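Local coordinates for protein type III Pentaketide Synthase (Neurospora crassa, PDB 3EUT) that probably acts as a type III polyketide synthase of the chalcone synthase family, transferring acyl groups to build a pentaketide, at residues Thr178-Ser183 and Met248-Val253. Sequence-based numbering, arbitrary orientation.
Sequences TTMVRS and MGWKVV. With DCR (icosanoic acid), chain E.
The W250 indole meets M180 obliquely: the methyl CE of M180 sits 3.6 Å from W250 CE3 at the six-membered end of the ring. Beyond this contact, F243 on the neighbouring strand of the 241-254 β-hairpin meets the indole at about 20° between planes, and NE1 bonds to S114 OG of the second subunit. Here, in a thiolase-type fold, that hairpin packs against the start of helix 181-191, where M180 is the N-cap residue. The M180 side chain turns about its CG-SD bond (chi3 -131°), bringing CE over to the indole. Behind it, V181 CB lies 3.7 Å from C13 of the bound icosanoic acid. V252 CG2 touches the same hydrocarbon chain at C7, 3.6 Å away, which illustrates how a helix start and a strand can jointly flank a bound fatty acid. The polar half centres on S183, whose OG accepts a 2.8 Å bond from K251 NZ; that ammonium also bonds to S187 OG. A methionine in place of K251 would probably leave both serine hydroxyls without their shared donor, that of S183 then being held mainly by a water. This water links the segments a second time, accepting from S183 OG at 2.7 Å and donating to W250 O at 2.6 Å.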
loop_
_atom_site.group_PDB
_atom_site.type_symbol
_atom_site.label_atom_id
_atom_site.label_comp_id
_atom_site.label_asym_id
_atom_site.label_seq_id
_atom_site.Cartn_x
_atom_site.Cartn_y
_atom_site.Cartn_z
ATOM N N THR A 178 -13.258 4.887 14.649
ATOM C CA THR A 178 -14.404 5.403 15.416
ATOM C C THR A 178 -14.917 6.757 14.922
ATOM O O THR A 178 -16.073 7.104 15.177
ATOM C CB THR A 178 -14.168 5.458 16.937
ATOM O OG1 THR A 178 -13.077 6.334 17.230
ATOM C CG2 THR A 178 -13.926 4.054 17.505
ATOM N N THR A 179 -14.058 7.495 14.218
ATOM C CA THR A 179 -14.398 8.789 13.619
ATOM C C THR A 179 -15.425 8.693 12.496
ATOM O O THR A 179 -16.003 9.708 12.101
ATOM C CB THR A 179 -13.149 9.504 13.041
ATOM O OG1 THR A 179 -12.367 8.579 12.259
ATOM C CG2 THR A 179 -12.298 10.051 14.150
ATOM N N MET A 180 -15.644 7.490 11.970
ATOM C CA MET A 180 -16.604 7.320 10.878
ATOM C C MET A 180 -18.002 7.006 11.385
ATOM O O MET A 180 -18.881 6.618 10.616
ATOM C CB MET A 180 -16.105 6.308 9.831
ATOM C CG MET A 180 -14.988 6.891 8.916
ATOM S SD MET A 180 -14.172 5.603 7.933
ATOM C CE MET A 180 -12.449 5.997 8.255
ATOM N N VAL A 181 -18.214 7.215 12.681
ATOM C CA VAL A 181 -19.507 6.947 13.298
ATOM C C VAL A 181 -20.660 7.711 12.626
ATOM O O VAL A 181 -21.708 7.132 12.378
ATOM C CB VAL A 181 -19.497 7.189 14.839
ATOM C CG1 VAL A 181 -19.182 8.638 15.181
ATOM C CG2 VAL A 181 -20.812 6.740 15.479
ATOM N N ARG A 182 -20.454 8.988 12.327
ATOM C CA ARG A 182 -21.514 9.817 11.730
ATOM C C ARG A 182 -21.830 9.401 10.303
ATOM O O ARG A 182 -22.970 9.521 9.850
ATOM C CB ARG A 182 -21.137 11.301 11.777
ATOM C CG ARG A 182 -21.206 11.952 13.168
ATOM C CD ARG A 182 -22.650 12.228 13.622
ATOM N NE ARG A 182 -23.375 13.061 12.663
ATOM C CZ ARG A 182 -23.373 14.390 12.665
ATOM N NH1 ARG A 182 -22.700 15.069 13.587
ATOM N NH2 ARG A 182 -24.046 15.047 11.730
ATOM N N SER A 183 -20.806 8.942 9.579
ATOM C CA SER A 183 -20.989 8.385 8.236
ATOM C C SER A 183 -21.892 7.150 8.254
ATOM O O SER A 183 -22.873 7.062 7.497
ATOM C CB SER A 183 -19.622 8.034 7.621
ATOM O OG SER A 183 -19.773 7.235 6.450
ATOM N N MET A 248 -17.427 10.965 2.547
ATOM C CA MET A 248 -17.549 10.906 4.014
ATOM C C MET A 248 -16.531 9.953 4.654
ATOM O O MET A 248 -16.630 9.647 5.854
ATOM C CB MET A 248 -18.952 10.444 4.434
ATOM C CG MET A 248 -20.115 11.334 4.084
ATOM S SD MET A 248 -21.636 10.693 4.865
ATOM C CE MET A 248 -22.833 11.382 3.722
ATOM N N GLY A 249 -15.581 9.452 3.856
ATOM C CA GLY A 249 -14.601 8.472 4.343
ATOM C C GLY A 249 -14.641 7.151 3.589
ATOM O O GLY A 249 -14.376 7.096 2.390
ATOM N N TRP A 250 -14.958 6.075 4.296
ATOM C CA TRP A 250 -15.120 4.782 3.655
ATOM C C TRP A 250 -16.368 4.131 4.202
ATOM O O TRP A 250 -16.647 4.224 5.401
ATOM C CB TRP A 250 -13.906 3.857 3.872
ATOM C CG TRP A 250 -12.642 4.290 3.185
ATOM C CD1 TRP A 250 -12.148 3.806 2.004
ATOM C CD2 TRP A 250 -11.707 5.284 3.635
ATOM N NE1 TRP A 250 -10.969 4.436 1.688
ATOM C CE2 TRP A 250 -10.669 5.345 2.672
ATOM C CE3 TRP A 250 -11.648 6.131 4.754
ATOM C CZ2 TRP A 250 -9.584 6.227 2.784
ATOM C CZ3 TRP A 250 -10.565 7.014 4.877
ATOM C CH2 TRP A 250 -9.543 7.052 3.892
ATOM N N LYS A 251 -17.101 3.466 3.314
ATOM C CA LYS A 251 -18.342 2.798 3.662
ATOM C C LYS A 251 -18.120 1.294 3.760
ATOM O O LYS A 251 -17.622 0.661 2.818
ATOM C CB LYS A 251 -19.424 3.098 2.616
ATOM C CG LYS A 251 -19.770 4.584 2.446
ATOM C CD LYS A 251 -20.542 5.102 3.640
ATOM C CE LYS A 251 -21.256 6.391 3.317
ATOM N NZ LYS A 251 -21.771 7.032 4.554
ATOM N N VAL A 252 -18.512 0.749 4.908
ATOM C CA VAL A 252 -18.436 -0.677 5.214
ATOM C C VAL A 252 -19.372 -1.521 4.353
ATOM O O VAL A 252 -20.546 -1.176 4.165
ATOM C CB VAL A 252 -18.729 -0.922 6.717
ATOM C CG1 VAL A 252 -18.748 -2.421 7.059
ATOM C CG2 VAL A 252 -17.698 -0.191 7.565
ATOM N N VAL A 253 -18.820 -2.605 3.801
ATOM C CA VAL A 253 -19.608 -3.680 3.206
ATOM C C VAL A 253 -19.329 -4.920 4.058
ATOM O O VAL A 253 -18.177 -5.278 4.257
ATOM C CB VAL A 253 -19.222 -3.936 1.729
ATOM C CG1 VAL A 253 -20.013 -5.127 1.144
ATOM C CG2 VAL A 253 -19.417 -2.671 0.887
HETATM O O1 DCR E . -13.973 -3.594 6.032
HETATM C C1 DCR E . -13.060 -3.320 6.857
HETATM O O2 DCR E . -11.861 -3.639 6.681
HETATM C C2 DCR E . -13.440 -2.591 8.130
HETATM C C3 DCR E . -12.515 -1.415 8.457
HETATM C C4 DCR E . -13.002 -0.561 9.637
HETATM C C5 DCR E . -14.453 -0.106 9.499
HETATM C C6 DCR E . -14.784 1.168 10.276
HETATM C C7 DCR E . -16.290 1.292 10.515
HETATM C C8 DCR E . -16.699 2.507 11.345
HETATM C C9 DCR E . -17.037 2.076 12.769
HETATM C C10 DCR E . -17.469 3.232 13.663
HETATM C C11 DCR E . -17.266 2.854 15.127
HETATM C C12 DCR E . -18.285 3.535 16.030
HETATM C C13 DCR E . -17.647 4.652 16.836
HETATM C C14 DCR E . -18.131 4.736 18.282
HETATM C C15 DCR E . -17.359 5.836 19.003
HETATM C C16 DCR E . -18.162 7.108 19.273
HETATM C C17 DCR E . -17.530 8.358 18.653
HETATM C C18 DCR E . -16.104 8.654 19.105
HETATM C C19 DCR E . -15.706 10.050 18.655
HETATM C C20 DCR E . -14.332 10.087 18.030
HETATM O O HOH W 1 -18.496 4.904 7.111
#